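Local structure of xylose isomerase domain protein (Alicyclobacillus acidocaldarius subsp. acidocaldarius, 3U0H) at residues Glu199-Val204 / Tyr239-Arg244; Val204-Thr209 / Val247-Leu252; Pro224-Ile229 / Arg269-Lys274. The protein probably acts as an isomerase, with a xylose isomerase-like TIM-barrel fold, its substrate not being established. All coordinates share one frame; numbering follows the deposited sequence.

From the N terminus the chain passes through 199-204 and 204-209, which share Val-204 and together span strand 201-206, with a 3-10 turn before it and a loop after it, then 224-229, then 239-244 at the end of helix 231-241, then 247-252, and finally 269-274 on helix 261-280. Interaction 1 closes a loop of 34 intervening residues, interaction 2 one of 37 and interaction 3 one of 39. None nests within another: all three pairs cross, their segments alternating along the chain. Interactions 1 and 2 bind the last beta-alpha-beta unit of the barrel together, and interaction 3 brings its long connecting loop to the C-terminal helix. Asp-208 and Thr-209 link interaction 2 directly to interaction 3.

Interaction 1: Glu199-Val204 / Tyr239-Arg244; sequences EKVVYV and YLAGYR
Tyr-243 reaches strand 201-206 because its CG lies trans to the main-chain nitrogen (chi1 -176°), while Val-201 and Val-204 both hold CG1 trans to N and CG2 beside it. The consequence is clearest at Val-204, whose CG2 lies over one face of the tyrosine ring, 3.6 Å from the ring centroid and 19° off its normal, a CH-pi contact. The two side chains run past each other in opposite directions. Val-201 crosses the tyrosine at about a right angle and brings its CG1 to 3.5 Å from Tyr-243 CD1; its other methyl, CG2, is 4.2 Å from Ala-241 CB. The same ring meets the strand backbone with its edge: Val-201 O lies near the ring plane, 3.3 Å from Tyr-243 CD1. No hydrogen bond joins the two segments, so the contact rests on shape and apolar area. The phenol end is nevertheless fixed, since Tyr-243 OH is hydrogen-bonded to Pro-246 O. Were Tyr-243 replaced by an alanine, a gap would probably open beside Val-201 and Val-204, and Pro-246 O would lose its hydroxyl partner.

The turn that delivers the ring is well defined. Gly-242, at positive phi, is the C-prime residue of a Schellman motif, with Tyr-243 N bonded to Leu-238 O and a weak bond of 3.0 Å from Gly-242 N to Tyr-239 O. Arg-244 NH1 braces it further, donating 2.9 Å to Tyr-239 O in an almost straight bond (173°), and its NE pairs with Glu-53 of the second subunit. The contact packs the end of helix 231-241 and the turn after it on strand 201-206, inside the beta-alpha-beta unit completed by strand 246-249, the repeating unit of a TIM barrel.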
loop_
_atom_site.group_PDB
_atom_site.type_symbol
_atom_site.label_atom_id
_atom_site.label_comp_id
_atom_site.label_asym_id
_atom_site.label_seq_id
_atom_site.Cartn_x
_atom_site.Cartn_y
_atom_site.Cartn_z
ATOM N N GLU A 199 -17.530 -4.698 11.132
ATOM C CA GLU A 199 -17.305 -4.028 9.890
ATOM C C GLU A 199 -17.274 -5.058 8.757
ATOM O O GLU A 199 -17.392 -4.680 7.583
ATOM C CB GLU A 199 -16.015 -3.209 9.906
ATOM C CG GLU A 199 -14.729 -4.042 9.979
ATOM C CD GLU A 199 -14.314 -4.275 11.412
ATOM O OE1 GLU A 199 -15.160 -3.949 12.297
ATOM O OE2 GLU A 199 -13.150 -4.716 11.641
ATOM N N LYS A 200 -17.177 -6.343 9.100
ATOM C CA LYS A 200 -17.196 -7.396 8.064
ATOM C C LYS A 200 -18.594 -7.861 7.627
ATOM O O LYS A 200 -18.752 -8.479 6.547
ATOM C CB LYS A 200 -16.367 -8.562 8.496
ATOM C CG LYS A 200 -14.918 -8.199 8.643
ATOM C CD LYS A 200 -14.253 -7.999 7.302
ATOM C CE LYS A 200 -12.713 -7.910 7.471
ATOM N NZ LYS A 200 -12.263 -6.508 7.155
ATOM N N VAL A 201 -19.618 -7.488 8.407
ATOM C CA VAL A 201 -21.005 -7.645 7.973
ATOM C C VAL A 201 -21.432 -6.352 7.229
ATOM O O VAL A 201 -21.774 -5.304 7.862
ATOM C CB VAL A 201 -21.951 -7.950 9.132
ATOM C CG1 VAL A 201 -23.319 -8.348 8.575
ATOM C CG2 VAL A 201 -21.402 -9.044 10.029
ATOM N N VAL A 202 -21.365 -6.423 5.895
ATOM C CA VAL A 202 -21.544 -5.266 5.032
ATOM C C VAL A 202 -23.029 -5.094 4.722
ATOM O O VAL A 202 -23.511 -3.981 4.704
ATOM C CB VAL A 202 -20.725 -5.434 3.727
ATOM C CG1 VAL A 202 -20.927 -4.251 2.769
ATOM C CG2 VAL A 202 -19.212 -5.599 4.041
ATOM N N TYR A 203 -23.739 -6.196 4.429
ATOM C CA TYR A 203 -25.114 -6.130 4.038
ATOM C C TYR A 203 -25.717 -7.515 4.256
ATOM O O TYR A 203 -25.015 -8.501 4.328
ATOM C CB TYR A 203 -25.205 -5.623 2.572
ATOM C CG TYR A 203 -26.598 -5.348 1.976
ATOM C CD1 TYR A 203 -27.536 -4.587 2.661
ATOM C CD2 TYR A 203 -26.943 -5.819 0.701
ATOM C CE1 TYR A 203 -28.793 -4.358 2.125
ATOM C CE2 TYR A 203 -28.198 -5.554 0.124
ATOM C CZ TYR A 203 -29.113 -4.832 0.848
ATOM O OH TYR A 203 -30.367 -4.563 0.330
ATOM N N VAL A 204 -27.023 -7.560 4.435
ATOM C CA VAL A 204 -27.668 -8.751 4.916
ATOM C C VAL A 204 -28.902 -9.047 4.091
ATOM O O VAL A 204 -29.675 -8.133 3.753
ATOM C CB VAL A 204 -28.034 -8.579 6.397
ATOM C CG1 VAL A 204 -28.845 -9.775 6.884
ATOM C CG2 VAL A 204 -26.744 -8.381 7.197
ATOM N N TYR A 239 -26.701 -9.396 14.878
ATOM C CA TYR A 239 -26.808 -8.388 15.916
ATOM C C TYR A 239 -25.641 -8.422 16.919
ATOM O O TYR A 239 -25.137 -7.360 17.273
ATOM C CB TYR A 239 -28.146 -8.427 16.676
ATOM C CG TYR A 239 -28.393 -7.195 17.567
ATOM C CD1 TYR A 239 -28.897 -6.004 17.041
ATOM C CD2 TYR A 239 -28.114 -7.222 18.923
ATOM C CE1 TYR A 239 -29.109 -4.886 17.856
ATOM C CE2 TYR A 239 -28.318 -6.113 19.749
ATOM C CZ TYR A 239 -28.809 -4.957 19.214
ATOM O OH TYR A 239 -28.998 -3.872 20.026
ATOM N N LEU A 240 -25.216 -9.594 17.384
ATOM C CA LEU A 240 -24.091 -9.645 18.369
ATOM C C LEU A 240 -22.730 -9.335 17.682
ATOM O O LEU A 240 -21.829 -8.752 18.276
ATOM C CB LEU A 240 -24.018 -10.994 19.067
ATOM C CG LEU A 240 -25.157 -11.359 20.002
ATOM C CD1 LEU A 240 -25.098 -12.878 20.217
ATOM C CD2 LEU A 240 -25.091 -10.580 21.329
ATOM N N ALA A 241 -22.600 -9.693 16.411
ATOM C CA ALA A 241 -21.507 -9.157 15.598
ATOM C C ALA A 241 -21.399 -7.659 15.697
ATOM O O ALA A 241 -20.302 -7.142 15.696
ATOM C CB ALA A 241 -21.680 -9.543 14.162
ATOM N N GLY A 242 -22.547 -6.966 15.714
ATOM C CA GLY A 242 -22.615 -5.522 15.733
ATOM C C GLY A 242 -23.192 -4.922 14.456
ATOM O O GLY A 242 -22.989 -3.765 14.166
ATOM N N TYR A 243 -23.925 -5.687 13.674
ATOM C CA TYR A 243 -24.559 -5.128 12.472
ATOM C C TYR A 243 -25.775 -4.265 12.826
ATOM O O TYR A 243 -26.597 -4.672 13.636
ATOM C CB TYR A 243 -25.011 -6.254 11.588
ATOM C CG TYR A 243 -25.594 -5.781 10.296
ATOM C CD1 TYR A 243 -24.766 -5.277 9.314
ATOM C CD2 TYR A 243 -26.973 -5.860 10.047
ATOM C CE1 TYR A 243 -25.281 -4.843 8.119
ATOM C CE2 TYR A 243 -27.519 -5.413 8.840
ATOM C CZ TYR A 243 -26.663 -4.916 7.869
ATOM O OH TYR A 243 -27.120 -4.457 6.644
ATOM N N ARG A 244 -25.858 -3.078 12.234
ATOM C CA ARG A 244 -26.906 -2.113 12.558
ATOM C C ARG A 244 -27.396 -1.426 11.291
ATOM O O ARG A 244 -27.350 -0.185 11.211
ATOM C CB ARG A 244 -26.385 -0.993 13.508
ATOM C CG ARG A 244 -25.849 -1.467 14.846
ATOM C CD ARG A 244 -26.941 -2.041 15.730
ATOM N NE ARG A 244 -26.430 -2.427 17.045
ATOM C CZ ARG A 244 -25.974 -3.626 17.393
ATOM N NH1 ARG A 244 -25.937 -4.651 16.493
ATOM N NH2 ARG A 244 -25.506 -3.801 18.663
#

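Interaction 2: Val204-Thr209 / Val247-Leu252; sequences VHINDT and VAAEVL
His-205 and Ala-248 pair as neighbours in the parallel sheet of the TIM barrel, on strands 201-206 and 246-249. Ala-248 supplies both backbone bonds: its N donates to Val-204 O at 3.1 Å and its O accepts from Ile-206 N at 2.8 Å, both nearly straight, at 168° or better. Short strand segments 38° apart in direction reflect the twist of the barrel wall. On the face that carries Val-204, Ile-206 and Val-247, Val-247 CG1 lies 3.6 Å from Ile-206 CG2 and also touches Val-204 CG1. Leu-231 of helix 231-241 packs on Ile-206 and Val-268 of helix 261-280 on Ala-249, which marks this as the side turned to the helices; His-205 and Ala-248 point to the other.

Beyond the strands the two chains remain in touch. Ala-249 is the centre of an inverse gamma turn, and Glu-250 follows it. Glu-250 lies across the imidazole: its CB stands over the centre of the His-205 ring, 3.9 Å from the centroid, in a CH-pi contact, whereas its OE1, 3.2 Å from His-205 ND1, is too poorly angled to form a hydrogen bond. Asn-207 ND2 donates to Glu-250 O at 3.1 Å; its CG sits between the backbone N and the carbonyl carbon (chi1 42°), which turns the amide toward that carbonyl.

This cluster lies at the C-terminal ends of the strands, where TIM-barrel enzymes carry their active sites, and a bound 1,2-ethanediol, probably from the crystallisation liquor, lies about 5 Å from the Glu-250 side chain. In the next shell Ser-180 OG meets Asn-207 OD1, and Asp-179 positions both polar side chains, its OD1 bonded to Asn-207 ND2 and its OD2 to His-205 ND1.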
loop_
_atom_site.group_PDB
_atom_site.type_symbol
_atom_site.label_atom_id
_atom_site.label_comp_id
_atom_site.label_asym_id
_atom_site.label_seq_id
_atom_site.Cartn_x
_atom_site.Cartn_y
_atom_site.Cartn_z
ATOM N N VAL A 204 -27.023 -7.560 4.435
ATOM C CA VAL A 204 -27.668 -8.751 4.916
ATOM C C VAL A 204 -28.902 -9.047 4.091
ATOM O O VAL A 204 -29.675 -8.133 3.753
ATOM C CB VAL A 204 -28.034 -8.579 6.397
ATOM C CG1 VAL A 204 -28.845 -9.775 6.884
ATOM C CG2 VAL A 204 -26.744 -8.381 7.197
ATOM N N HIS A 205 -29.057 -10.312 3.700
ATOM C CA HIS A 205 -30.290 -10.775 3.087
ATOM C C HIS A 205 -30.960 -11.760 4.004
ATOM O O HIS A 205 -30.293 -12.616 4.612
ATOM C CB HIS A 205 -30.041 -11.513 1.777
ATOM C CG HIS A 205 -29.570 -10.662 0.621
ATOM N ND1 HIS A 205 -29.009 -11.213 -0.478
ATOM C CD2 HIS A 205 -29.589 -9.303 0.406
ATOM C CE1 HIS A 205 -28.707 -10.246 -1.364
ATOM N NE2 HIS A 205 -29.042 -9.076 -0.811
ATOM N N ILE A 206 -32.300 -11.688 4.021
ATOM C CA ILE A 206 -33.163 -12.651 4.691
ATOM C C ILE A 206 -34.234 -13.305 3.733
ATOM O O ILE A 206 -34.611 -12.728 2.733
ATOM C CB ILE A 206 -33.766 -11.946 5.937
ATOM C CG1 ILE A 206 -34.239 -12.973 6.960
ATOM C CG2 ILE A 206 -34.816 -10.924 5.541
ATOM C CD1 ILE A 206 -34.405 -12.445 8.370
ATOM N N ASN A 207 -34.696 -14.521 4.055
ATOM C CA ASN A 207 -35.567 -15.369 3.179
ATOM C C ASN A 207 -35.718 -16.699 3.905
ATOM O O ASN A 207 -35.253 -16.832 5.053
ATOM C CB ASN A 207 -34.954 -15.584 1.766
ATOM C CG ASN A 207 -33.467 -15.851 1.856
ATOM O OD1 ASN A 207 -33.067 -16.816 2.531
ATOM N ND2 ASN A 207 -32.647 -14.934 1.327
ATOM N N ASP A 208 -36.358 -17.677 3.254
ATOM C CA ASP A 208 -36.667 -18.973 3.876
ATOM C C ASP A 208 -36.772 -20.126 2.880
ATOM O O ASP A 208 -36.705 -19.919 1.695
ATOM C CB ASP A 208 -37.976 -18.877 4.696
ATOM C CG ASP A 208 -37.860 -19.517 6.073
ATOM O OD1 ASP A 208 -37.101 -20.506 6.203
ATOM O OD2 ASP A 208 -38.540 -19.024 7.018
ATOM N N THR A 209 -36.919 -21.344 3.392
ATOM C CA THR A 209 -37.094 -22.556 2.590
ATOM C C THR A 209 -37.559 -23.709 3.446
ATOM O O THR A 209 -37.150 -23.804 4.604
ATOM C CB THR A 209 -35.762 -23.024 1.971
ATOM O OG1 THR A 209 -36.063 -23.932 0.926
ATOM C CG2 THR A 209 -34.848 -23.727 3.013
ATOM N N VAL A 247 -31.800 -4.996 6.417
ATOM C CA VAL A 247 -31.978 -6.416 6.160
ATOM C C VAL A 247 -33.000 -6.569 5.055
ATOM O O VAL A 247 -34.203 -6.329 5.254
ATOM C CB VAL A 247 -32.469 -7.088 7.432
ATOM C CG1 VAL A 247 -32.728 -8.556 7.232
ATOM C CG2 VAL A 247 -31.485 -6.818 8.586
ATOM N N ALA A 248 -32.523 -6.993 3.883
ATOM C CA ALA A 248 -33.391 -7.087 2.704
ATOM C C ALA A 248 -33.932 -8.470 2.474
ATOM O O ALA A 248 -33.184 -9.447 2.526
ATOM C CB ALA A 248 -32.650 -6.639 1.483
ATOM N N ALA A 249 -35.229 -8.560 2.192
ATOM C CA ALA A 249 -35.845 -9.842 1.848
ATOM C C ALA A 249 -35.643 -10.124 0.357
ATOM O O ALA A 249 -36.517 -9.795 -0.465
ATOM C CB ALA A 249 -37.311 -9.837 2.197
ATOM N N GLU A 250 -34.481 -10.681 0.011
ATOM C CA GLU A 250 -34.196 -11.193 -1.364
ATOM C C GLU A 250 -34.827 -12.586 -1.502
ATOM O O GLU A 250 -34.274 -13.578 -0.999
ATOM C CB GLU A 250 -32.688 -11.249 -1.706
ATOM C CG GLU A 250 -32.417 -11.648 -3.195
ATOM C CD GLU A 250 -30.947 -11.692 -3.636
ATOM O OE1 GLU A 250 -30.151 -12.544 -3.162
ATOM O OE2 GLU A 250 -30.580 -10.890 -4.525
ATOM N N VAL A 251 -35.994 -12.643 -2.153
ATOM C CA VAL A 251 -36.737 -13.893 -2.314
ATOM C C VAL A 251 -36.752 -14.260 -3.789
ATOM O O VAL A 251 -37.743 -14.024 -4.464
ATOM C CB VAL A 251 -38.141 -13.803 -1.698
ATOM C CG1 VAL A 251 -38.903 -15.096 -1.914
ATOM C CG2 VAL A 251 -38.021 -13.511 -0.199
ATOM N N LEU A 252 -35.619 -14.761 -4.296
ATOM C CA LEU A 252 -35.530 -15.098 -5.702
ATOM C C LEU A 252 -36.566 -16.204 -5.950
ATOM O O LEU A 252 -36.757 -17.053 -5.108
ATOM C CB LEU A 252 -34.117 -15.550 -6.113
ATOM C CG LEU A 252 -32.968 -14.560 -5.864
ATOM C CD1 LEU A 252 -31.651 -15.138 -6.373
ATOM C CD2 LEU A 252 -33.171 -13.215 -6.536
#

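Interaction 3: Pro224-Ile229 / Arg269-Lys274; sequences PGDGRI and RERLEK. With PO4 (phosphate ion), chain C.
Arg-271 and Leu-272 bring helix 261-280 against Pro-224, Gly-225 and Asp-226 of the loop. Taken in order, the helical segment starts with Arg-269, which faces elsewhere: its NH2 forms a salt bridge with Glu-273 OE2, 3.1 Å away and one turn later, and its NE bonds to Thr-28 O.

Arg-271 carries the polar part. Its chain runs extended from CG to NE, with CG trans to the carbonyl carbon (chi1 -75°), an extended reach that carries the guanidinium to Pro-224 O and Asp-226 OD1. NH1 serves both acceptors, each 2.8 Å from it, the bond to the aspartate being weak. NH2 adds a bond of 3.0 Å to the same OD1, met on its syn side, so one carboxylate oxygen receives both nitrogens in a salt bridge. All of these acceptors approach at the guanidinium edge, near its plane, although the carboxylate plane is turned 86° against it. Gly-225 passes close by the guanidinium without a side chain: a beta carbon would come 3.4 Å from Arg-271 NH1, and at these positive-phi backbone angles it would also press on Pro-224 O.

Leu-272 follows with the apolar part, its CD2 3.9 Å from Pro-224 CB. Farther along the loop, a phosphate ion, probably from the crystallisation liquor, lies at the guanidinium edge of Arg-228; the very short approach to NE makes the details doubtful and the NH1 bonds are weak. Arg-228 NH2 bonds to Tyr-184 OH of helix 180-185.

The whole joins the long loop after strand 201-206 to the last helix of the barrel. Leu-272 rests on Ile-206 of that strand and on Pro-6 of strand 5-8, and Pro-224 touches Ile-206 and Val-251, placing the loop beside the outer side of the seventh strand.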
loop_
_atom_site.group_PDB
_atom_site.type_symbol
_atom_site.label_atom_id
_atom_site.label_comp_id
_atom_site.label_asym_id
_atom_site.label_seq_id
_atom_site.Cartn_x
_atom_site.Cartn_y
_atom_site.Cartn_z
ATOM N N PRO A 224 -39.524 -14.643 4.109
ATOM C CA PRO A 224 -39.058 -14.829 5.495
ATOM C C PRO A 224 -40.180 -15.340 6.400
ATOM O O PRO A 224 -41.275 -14.764 6.414
ATOM C CB PRO A 224 -38.651 -13.428 5.917
ATOM C CG PRO A 224 -38.334 -12.732 4.636
ATOM C CD PRO A 224 -39.313 -13.262 3.645
ATOM N N GLY A 225 -39.922 -16.439 7.105
ATOM C CA GLY A 225 -40.915 -17.025 7.976
ATOM C C GLY A 225 -41.925 -18.028 7.397
ATOM O O GLY A 225 -42.725 -18.573 8.152
ATOM N N ASP A 226 -41.926 -18.302 6.098
ATOM C CA ASP A 226 -42.788 -19.408 5.593
ATOM C C ASP A 226 -42.077 -20.795 5.578
ATOM O O ASP A 226 -42.641 -21.783 5.178
ATOM C CB ASP A 226 -43.330 -19.046 4.223
ATOM C CG ASP A 226 -44.319 -17.875 4.262
ATOM O OD1 ASP A 226 -44.978 -17.669 5.300
ATOM O OD2 ASP A 226 -44.464 -17.167 3.234
ATOM N N GLY A 227 -40.863 -20.882 6.113
ATOM C CA GLY A 227 -40.093 -22.130 6.082
ATOM C C GLY A 227 -39.440 -22.560 7.380
ATOM O O GLY A 227 -39.957 -22.265 8.456
ATOM N N ARG A 228 -38.306 -23.271 7.269
ATOM C CA ARG A 228 -37.647 -23.886 8.445
ATOM C C ARG A 228 -36.279 -23.288 8.852
ATOM O O ARG A 228 -35.698 -23.764 9.801
ATOM C CB ARG A 228 -37.557 -25.438 8.294
ATOM C CG ARG A 228 -36.594 -26.002 7.226
ATOM C CD ARG A 228 -36.767 -27.526 7.034
ATOM N NE ARG A 228 -36.397 -28.285 8.229
ATOM C CZ ARG A 228 -35.145 -28.509 8.655
ATOM N NH1 ARG A 228 -34.948 -29.197 9.779
ATOM N NH2 ARG A 228 -34.072 -28.056 8.003
ATOM N N ILE A 229 -35.792 -22.246 8.176
ATOM C CA ILE A 229 -34.457 -21.646 8.499
ATOM C C ILE A 229 -34.595 -20.956 9.847
ATOM O O ILE A 229 -35.610 -20.286 10.066
ATOM C CB ILE A 229 -34.000 -20.638 7.442
ATOM C CG1 ILE A 229 -33.966 -21.307 6.088
ATOM C CG2 ILE A 229 -32.588 -20.098 7.705
ATOM C CD1 ILE A 229 -33.516 -20.348 5.020
ATOM N N ARG A 269 -42.260 -6.763 6.141
ATOM C CA ARG A 269 -41.863 -5.660 7.046
ATOM C C ARG A 269 -42.260 -5.989 8.479
ATOM O O ARG A 269 -41.425 -5.871 9.351
ATOM C CB ARG A 269 -42.556 -4.323 6.727
ATOM C CG ARG A 269 -41.687 -3.125 7.012
ATOM C CD ARG A 269 -42.287 -2.047 7.871
ATOM N NE ARG A 269 -43.662 -1.802 7.546
ATOM C CZ ARG A 269 -44.703 -1.941 8.360
ATOM N NH1 ARG A 269 -45.900 -1.716 7.864
ATOM N NH2 ARG A 269 -44.582 -2.302 9.624
ATOM N N GLU A 270 -43.548 -6.338 8.668
ATOM C CA GLU A 270 -44.110 -6.781 9.961
ATOM C C GLU A 270 -43.398 -7.991 10.457
ATOM O O GLU A 270 -43.004 -8.072 11.590
ATOM C CB GLU A 270 -45.588 -7.159 9.861
ATOM C CG GLU A 270 -46.533 -5.981 9.913
ATOM C CD GLU A 270 -47.939 -6.288 9.351
ATOM O OE1 GLU A 270 -48.412 -7.469 9.375
ATOM O OE2 GLU A 270 -48.560 -5.321 8.852
ATOM N N ARG A 271 -43.244 -8.962 9.595
ATOM C CA ARG A 271 -42.549 -10.141 10.014
ATOM C C ARG A 271 -41.100 -9.877 10.457
ATOM O O ARG A 271 -40.632 -10.462 11.428
ATOM C CB ARG A 271 -42.607 -11.145 8.910
ATOM C CG ARG A 271 -43.973 -11.791 8.819
ATOM C CD ARG A 271 -43.920 -12.855 7.741
ATOM N NE ARG A 271 -45.139 -13.632 7.544
ATOM C CZ ARG A 271 -45.175 -14.749 6.827
ATOM N NH1 ARG A 271 -44.064 -15.215 6.246
ATOM N NH2 ARG A 271 -46.328 -15.380 6.649
ATOM N N LEU A 272 -40.409 -8.979 9.776
ATOM C CA LEU A 272 -38.998 -8.718 10.102
ATOM C C LEU A 272 -38.844 -7.834 11.329
ATOM O O LEU A 272 -37.936 -8.050 12.102
ATOM C CB LEU A 272 -38.246 -8.095 8.911
ATOM C CG LEU A 272 -38.064 -9.037 7.722
ATOM C CD1 LEU A 272 -37.079 -8.457 6.727
ATOM C CD2 LEU A 272 -37.649 -10.425 8.200
ATOM N N GLU A 273 -39.720 -6.859 11.536
ATOM C CA GLU A 273 -39.620 -6.079 12.774
ATOM C C GLU A 273 -39.743 -7.017 13.949
ATOM O O GLU A 273 -39.052 -6.839 14.906
ATOM C CB GLU A 273 -40.674 -5.003 12.886
ATOM C CG GLU A 273 -40.560 -3.922 11.845
ATOM C CD GLU A 273 -41.880 -3.208 11.640
ATOM O OE1 GLU A 273 -42.940 -3.737 12.057
ATOM O OE2 GLU A 273 -41.875 -2.103 11.044
ATOM N N LYS A 274 -40.599 -8.035 13.850
ATOM C CA LYS A 274 -40.826 -8.996 14.965
ATOM C C LYS A 274 -39.643 -9.931 15.103
ATOM O O LYS A 274 -39.131 -10.133 16.196
ATOM C CB LYS A 274 -42.127 -9.784 14.790
ATOM C CG LYS A 274 -43.373 -8.901 14.906
ATOM C CD LYS A 274 -44.709 -9.675 14.991
ATOM C CE LYS A 274 -45.965 -8.764 14.959
ATOM N NZ LYS A 274 -46.766 -8.740 13.675
HETATM P P PO4 C . -38.192 -29.434 11.141
HETATM O O1 PO4 C . -37.206 -30.205 12.003
HETATM O O2 PO4 C . -38.159 -27.939 11.423
HETATM O O3 PO4 C . -37.796 -29.565 9.694
HETATM O O4 PO4 C . -39.580 -30.009 11.358
#